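Local atomic coordinates of glypican-1 (Homo sapiens, PDB entry 4YWT), a protein that carries heparan sulfate chains at the cell surface, binds alpha-4(V) collagen through them, and takes part in Schwann cell myelination. Residues A[73-84]-A[245-254]. The protein carries 3 engineered substitutions. Residues are numbered along the deposited sequence; the frame is centred on the assembly and turned at random.
Sequences EENLANRSHAEL and CSRAVMKLVY
The Tyr254 ring lies against helix 73-84 with a methyl group on each face: Leu76 CD2 on one, 4.2 Å from the ring centroid and 14° off the normal, a CH-pi contact, and Val253 CG1 over the centre of the opposite one. Ser80 N lies at the ring edge, in plane, while Ser80 CB approaches obliquely, 3.6 Å from Tyr254 CE2. With CG beside the backbone N, the tyrosine crosses Leu76 and carries its hydroxyl on to Glu83, whose extended chain comes from the opposite direction. Tyr254 OH makes a weak hydrogen bond to Glu83 OE2 (2.9 Å), the carboxylate being turned 48° from the ring plane; the same hydroxyl is hydrogen-bonded to Lys41 NZ.

Met250 is a knob in a hole formed by Glu73, Leu76, Ala77 and Ser80. Its bend at chi2 brings SD to 3.6 Å from Ala77 N and CE to 4.0 Å from Leu76 CB. Further along, Val249 CG2 meets Leu84 CD2 at 3.6 Å, and Ser246 OG sits obliquely to the His81 ring, 3.7 Å from CD2. Ala77 CB packs on Met250 CB and CG, while Ser80 OG faces Met250 CA. The segment axes approach to 8.5 Å.

Segments 73-84 and 245-253 cross at 102°, so the short helix runs nearly at a right angle to this part of helix 70-129 in the largely helical glypican core, and the Cys245-Cys278 disulfide ties it to helix 268-278. The chemistry is mainly apolar, with one polar margin where Lys41 and Glu83 converge on the tyrosine hydroxyl; the lysine's charge would probably favour an ionised carboxylate there.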
ATOM      1  N   GLU A  73      30.718 -13.947  22.421  1.00 58.59           N
ATOM      2  CA  GLU A  73      29.613 -13.037  22.702  1.00 62.43           C
ATOM      3  C   GLU A  73      29.397 -12.067  21.546  1.00 61.15           C
ATOM      4  O   GLU A  73      28.266 -11.869  21.090  1.00 66.37           O
ATOM      5  CB  GLU A  73      29.869 -12.266  24.001  1.00 56.47           C
ATOM      6  CG  GLU A  73      28.604 -11.794  24.706  1.00 54.47           C
ATOM      7  CD  GLU A  73      28.886 -10.773  25.793  1.00 54.61           C
ATOM      8  OE1 GLU A  73      29.943 -10.111  25.731  1.00 64.79           O
ATOM      9  OE2 GLU A  73      28.052 -10.634  26.713  1.00 53.58           O
ATOM     10  N   GLU A  74      30.487 -11.471  21.070  1.00 61.99           N
ATOM     11  CA  GLU A  74      30.426 -10.541  19.947  1.00 63.40           C
ATOM     12  C   GLU A  74      29.883 -11.219  18.688  1.00 62.00           C
ATOM     13  O   GLU A  74      28.972 -10.698  18.034  1.00 61.71           O
ATOM     14  CB  GLU A  74      31.807  -9.945  19.669  1.00 70.64           C
ATOM     15  CG  GLU A  74      32.277  -8.951  20.721  1.00 76.27           C
ATOM     16  CD  GLU A  74      33.676  -8.430  20.450  1.00 85.13           C
ATOM     17  OE1 GLU A  74      34.390  -9.038  19.625  1.00 88.89           O
ATOM     18  OE2 GLU A  74      34.060  -7.409  21.059  1.00 85.49           O
ATOM     19  N   ASN A  75      30.444 -12.380  18.361  1.00 61.79           N
ATOM     20  CA  ASN A  75      30.017 -13.145  17.194  1.00 61.68           C
ATOM     21  C   ASN A  75      28.529 -13.488  17.231  1.00 63.07           C
ATOM     22  O   ASN A  75      27.814 -13.301  16.244  1.00 61.11           O
ATOM     23  CB  ASN A  75      30.839 -14.429  17.070  1.00 63.63           C
ATOM     24  CG  ASN A  75      32.220 -14.183  16.492  1.00 67.79           C
ATOM     25  OD1 ASN A  75      32.418 -13.268  15.693  1.00 72.74           O
ATOM     26  ND2 ASN A  75      33.185 -15.006  16.890  1.00 68.31           N
ATOM     27  N   LEU A  76      28.070 -13.984  18.375  1.00 62.56           N
ATOM     28  CA  LEU A  76      26.666 -14.340  18.543  1.00 61.05           C
ATOM     29  C   LEU A  76      25.767 -13.108  18.470  1.00 57.41           C
ATOM     30  O   LEU A  76      24.645 -13.178  17.962  1.00 56.07           O
ATOM     31  CB  LEU A  76      26.456 -15.076  19.867  1.00 57.23           C
ATOM     32  CG  LEU A  76      27.025 -16.495  19.925  1.00 58.18           C
ATOM     33  CD1 LEU A  76      26.869 -17.083  21.319  1.00 55.16           C
ATOM     34  CD2 LEU A  76      26.355 -17.384  18.887  1.00 54.61           C
ATOM     35  N   ALA A  77      26.264 -11.982  18.978  1.00 58.72           N
ATOM     36  CA  ALA A  77      25.537 -10.718  18.883  1.00 56.78           C
ATOM     37  C   ALA A  77      25.325 -10.331  17.420  1.00 60.54           C
ATOM     38  O   ALA A  77      24.189 -10.087  16.984  1.00 57.35           O
ATOM     39  CB  ALA A  77      26.281  -9.620  19.623  1.00 59.55           C
ATOM     40  N   ASN A  78      26.427 -10.282  16.671  1.00 61.05           N
ATOM     41  CA  ASN A  78      26.381 -10.033  15.233  1.00 59.99           C
ATOM     42  C   ASN A  78      25.400 -10.964  14.532  1.00 62.80           C
ATOM     43  O   ASN A  78      24.599 -10.535  13.692  1.00 61.09           O
ATOM     44  CB  ASN A  78      27.774 -10.195  14.620  1.00 65.95           C
ATOM     45  CG  ASN A  78      28.464  -8.868  14.372  1.00 67.22           C
ATOM     46  OD1 ASN A  78      28.925  -8.209  15.304  1.00 68.61           O
ATOM     47  ND2 ASN A  78      28.549  -8.474  13.105  1.00 66.94           N
ATOM     48  N   ARG A  79      25.462 -12.242  14.897  1.00 61.73           N
ATOM     49  CA  ARG A  79      24.595 -13.255  14.310  1.00 63.56           C
ATOM     50  C   ARG A  79      23.119 -12.947  14.539  1.00 58.66           C
ATOM     51  O   ARG A  79      22.348 -12.852  13.585  1.00 56.49           O
ATOM     52  CB  ARG A  79      24.928 -14.637  14.872  1.00 70.13           C
ATOM     53  CG  ARG A  79      24.092 -15.747  14.264  1.00 74.17           C
ATOM     54  CD  ARG A  79      24.243 -15.752  12.753  1.00 79.38           C
ATOM     55  NE  ARG A  79      25.638 -15.901  12.351  1.00 86.34           N
ATOM     56  CZ  ARG A  79      26.247 -17.072  12.210  1.00 93.34           C
ATOM     57  NH1 ARG A  79      25.575 -18.193  12.426  1.00 93.61           N
ATOM     58  NH2 ARG A  79      27.520 -17.124  11.844  1.00 96.17           N
ATOM     59  N   SER A  80      22.735 -12.792  15.802  1.00 57.28           N
ATOM     60  CA  SER A  80      21.341 -12.525  16.152  1.00 53.91           C
ATOM     61  C   SER A  80      20.829 -11.239  15.501  1.00 49.46           C
ATOM     62  O   SER A  80      19.691 -11.186  15.012  1.00 47.40           O
ATOM     63  CB  SER A  80      21.181 -12.449  17.673  1.00 47.68           C
ATOM     64  OG  SER A  80      22.102 -11.535  18.239  1.00 46.22           O
ATOM     65  N   HIS A  81      21.676 -10.212  15.488  1.00 50.54           N
ATOM     66  CA  HIS A  81      21.330  -8.946  14.847  1.00 45.99           C
ATOM     67  C   HIS A  81      21.032  -9.138  13.358  1.00 48.40           C
ATOM     68  O   HIS A  81      19.972  -8.725  12.857  1.00 45.25           O
ATOM     69  CB  HIS A  81      22.459  -7.931  15.035  1.00 48.01           C
ATOM     70  CG  HIS A  81      22.235  -6.636  14.318  1.00 58.06           C
ATOM     71  ND1 HIS A  81      22.680  -6.411  13.034  1.00 59.09           N
ATOM     72  CD2 HIS A  81      21.614  -5.498  14.707  1.00 60.38           C
ATOM     73  CE1 HIS A  81      22.344  -5.188  12.664  1.00 60.69           C
ATOM     74  NE2 HIS A  81      21.696  -4.614  13.660  1.00 60.97           N
ATOM     75  N   ALA A  82      21.971  -9.774  12.660  1.00 47.10           N
ATOM     76  CA  ALA A  82      21.814 -10.061  11.238  1.00 49.88           C
ATOM     77  C   ALA A  82      20.547 -10.871  10.971  1.00 52.34           C
ATOM     78  O   ALA A  82      19.848 -10.646   9.978  1.00 52.36           O
ATOM     79  CB  ALA A  82      23.034 -10.798  10.710  1.00 51.40           C
ATOM     80  N   GLU A  83      20.255 -11.807  11.869  1.00 49.36           N
ATOM     81  CA  GLU A  83      19.074 -12.654  11.745  1.00 46.91           C
ATOM     82  C   GLU A  83      17.788 -11.833  11.851  1.00 49.12           C
ATOM     83  O   GLU A  83      16.870 -11.985  11.030  1.00 54.06           O
ATOM     84  CB  GLU A  83      19.107 -13.759  12.805  1.00 47.47           C
ATOM     85  CG  GLU A  83      20.142 -14.844  12.515  1.00 51.15           C
ATOM     86  CD  GLU A  83      20.451 -15.713  13.722  1.00 58.67           C
ATOM     87  OE1 GLU A  83      20.130 -15.305  14.858  1.00 57.87           O
ATOM     88  OE2 GLU A  83      21.022 -16.809  13.533  1.00 57.04           O
ATOM     89  N   LEU A  84      17.726 -10.957  12.853  1.00 42.82           N
ATOM     90  CA  LEU A  84      16.578 -10.061  12.994  1.00 43.48           C
ATOM     91  C   LEU A  84      16.409  -9.188  11.750  1.00 44.30           C
ATOM     92  O   LEU A  84      15.286  -8.999  11.260  1.00 41.53           O
ATOM     93  CB  LEU A  84      16.721  -9.181  14.239  1.00 43.11           C
ATOM     94  CG  LEU A  84      15.618  -8.135  14.425  1.00 45.49           C
ATOM     95  CD1 LEU A  84      14.246  -8.790  14.463  1.00 46.67           C
ATOM     96  CD2 LEU A  84      15.850  -7.318  15.684  1.00 47.62           C
ATOM     97  N   CYS A 245      19.019  -2.035  20.526  1.00 45.27           N
ATOM     98  CA  CYS A 245      18.256  -3.143  19.975  1.00 45.29           C
ATOM     99  C   CYS A 245      19.149  -4.356  19.765  1.00 40.65           C
ATOM    100  O   CYS A 245      18.748  -5.479  20.046  1.00 39.25           O
ATOM    101  CB  CYS A 245      17.592  -2.741  18.656  1.00 44.59           C
ATOM    102  SG  CYS A 245      16.518  -4.014  17.950  1.00 72.16           S
ATOM    103  N   SER A 246      20.363  -4.122  19.274  1.00 40.55           N
ATOM    104  CA  SER A 246      21.315  -5.200  19.034  1.00 54.47           C
ATOM    105  C   SER A 246      21.646  -5.949  20.326  1.00 50.38           C
ATOM    106  O   SER A 246      21.588  -7.182  20.375  1.00 50.15           O
ATOM    107  CB  SER A 246      22.593  -4.649  18.399  1.00 52.37           C
ATOM    108  OG  SER A 246      23.412  -5.695  17.910  1.00 59.04           O
ATOM    109  N   ARG A 247      21.979  -5.197  21.374  1.00 46.46           N
ATOM    110  CA  ARG A 247      22.292  -5.792  22.669  1.00 52.27           C
ATOM    111  C   ARG A 247      21.091  -6.528  23.257  1.00 51.63           C
ATOM    112  O   ARG A 247      21.232  -7.623  23.806  1.00 46.27           O
ATOM    113  CB  ARG A 247      22.771  -4.727  23.656  1.00 58.61           C
ATOM    114  CG  ARG A 247      24.117  -4.110  23.320  1.00 67.55           C
ATOM    115  CD  ARG A 247      24.564  -3.133  24.402  1.00 72.52           C
ATOM    116  NE  ARG A 247      23.527  -2.160  24.737  1.00 77.28           N
ATOM    117  CZ  ARG A 247      22.789  -2.205  25.842  1.00 80.82           C
ATOM    118  NH1 ARG A 247      22.969  -3.181  26.720  1.00 81.06           N
ATOM    119  NH2 ARG A 247      21.867  -1.280  26.068  1.00 80.98           N
ATOM    120  N   ALA A 248      19.913  -5.920  23.144  1.00 44.20           N
ATOM    121  CA  ALA A 248      18.696  -6.521  23.683  1.00 45.92           C
ATOM    122  C   ALA A 248      18.340  -7.817  22.959  1.00 43.56           C
ATOM    123  O   ALA A 248      17.802  -8.748  23.560  1.00 42.29           O
ATOM    124  CB  ALA A 248      17.546  -5.540  23.604  1.00 39.14           C
ATOM    125  N   VAL A 249      18.641  -7.868  21.665  1.00 43.15           N
ATOM    126  CA  VAL A 249      18.375  -9.051  20.857  1.00 40.18           C
ATOM    127  C   VAL A 249      19.385 -10.144  21.181  1.00 49.42           C
ATOM    128  O   VAL A 249      19.027 -11.320  21.265  1.00 48.78           O
ATOM    129  CB  VAL A 249      18.409  -8.724  19.348  1.00 48.97           C
ATOM    130  CG1 VAL A 249      18.503  -9.994  18.516  1.00 50.19           C
ATOM    131  CG2 VAL A 249      17.177  -7.927  18.959  1.00 38.20           C
ATOM    132  N   MET A 250      20.642  -9.754  21.372  1.00 50.56           N
ATOM    133  CA  MET A 250      21.659 -10.702  21.815  1.00 44.53           C
ATOM    134  C   MET A 250      21.257 -11.320  23.150  1.00 44.68           C
ATOM    135  O   MET A 250      21.371 -12.530  23.345  1.00 45.51           O
ATOM    136  CB  MET A 250      23.026 -10.026  21.938  1.00 47.12           C
ATOM    137  CG  MET A 250      24.058 -10.873  22.669  1.00 50.09           C
ATOM    138  SD  MET A 250      24.236 -12.517  21.950  1.00 54.07           S
ATOM    139  CE  MET A 250      25.191 -13.348  23.216  1.00 54.22           C
ATOM    140  N   LYS A 251      20.779 -10.480  24.062  1.00 44.00           N
ATOM    141  CA  LYS A 251      20.311 -10.945  25.361  1.00 50.15           C
ATOM    142  C   LYS A 251      19.109 -11.868  25.203  1.00 46.94           C
ATOM    143  O   LYS A 251      18.975 -12.864  25.913  1.00 50.30           O
ATOM    144  CB  LYS A 251      19.954  -9.757  26.256  1.00 49.03           C
ATOM    145  CG  LYS A 251      19.554 -10.137  27.674  1.00 54.39           C
ATOM    146  CD  LYS A 251      19.827  -8.999  28.646  1.00 53.13           C
ATOM    147  CE  LYS A 251      19.538  -9.411  30.081  1.00 57.07           C
ATOM    148  NZ  LYS A 251      18.081  -9.589  30.333  1.00 58.52           N
ATOM    149  N   LEU A 252      18.245 -11.530  24.254  1.00 42.11           N
ATOM    150  CA  LEU A 252      17.034 -12.295  23.991  1.00 41.40           C
ATOM    151  C   LEU A 252      17.317 -13.702  23.472  1.00 42.36           C
ATOM    152  O   LEU A 252      16.705 -14.671  23.919  1.00 42.64           O
ATOM    153  CB  LEU A 252      16.154 -11.551  22.984  1.00 39.96           C
ATOM    154  CG  LEU A 252      14.891 -12.282  22.526  1.00 39.27           C
ATOM    155  CD1 LEU A 252      13.890 -12.368  23.664  1.00 38.96           C
ATOM    156  CD2 LEU A 252      14.275 -11.605  21.308  1.00 38.55           C
ATOM    157  N   VAL A 253      18.249 -13.808  22.531  1.00 43.02           N
ATOM    158  CA  VAL A 253      18.428 -15.044  21.779  1.00 56.52           C
ATOM    159  C   VAL A 253      19.529 -15.958  22.320  1.00 60.36           C
ATOM    160  O   VAL A 253      19.268 -17.115  22.652  1.00 63.54           O
ATOM    161  CB  VAL A 253      18.735 -14.743  20.297  1.00 52.14           C
ATOM    162  CG1 VAL A 253      18.881 -16.035  19.512  1.00 54.48           C
ATOM    163  CG2 VAL A 253      17.643 -13.873  19.694  1.00 49.41           C
ATOM    164  N   TYR A 254      20.751 -15.444  22.408  1.00 53.75           N
ATOM    165  CA  TYR A 254      21.907 -16.301  22.654  1.00 53.70           C
ATOM    166  C   TYR A 254      22.497 -16.200  24.057  1.00 57.68           C
ATOM    167  O   TYR A 254      23.467 -16.887  24.371  1.00 57.86           O
ATOM    168  CB  TYR A 254      22.995 -15.998  21.622  1.00 52.89           C
ATOM    169  CG  TYR A 254      22.599 -16.388  20.219  1.00 53.63           C
ATOM    170  CD1 TYR A 254      22.100 -17.655  19.948  1.00 56.57           C
ATOM    171  CD2 TYR A 254      22.703 -15.486  19.170  1.00 50.11           C
ATOM    172  CE1 TYR A 254      21.728 -18.018  18.668  1.00 54.79           C
ATOM    173  CE2 TYR A 254      22.333 -15.839  17.886  1.00 49.66           C
ATOM    174  CZ  TYR A 254      21.845 -17.106  17.641  1.00 52.24           C
ATOM    175  OH  TYR A 254      21.476 -17.460  16.365  1.00 56.54           O
TER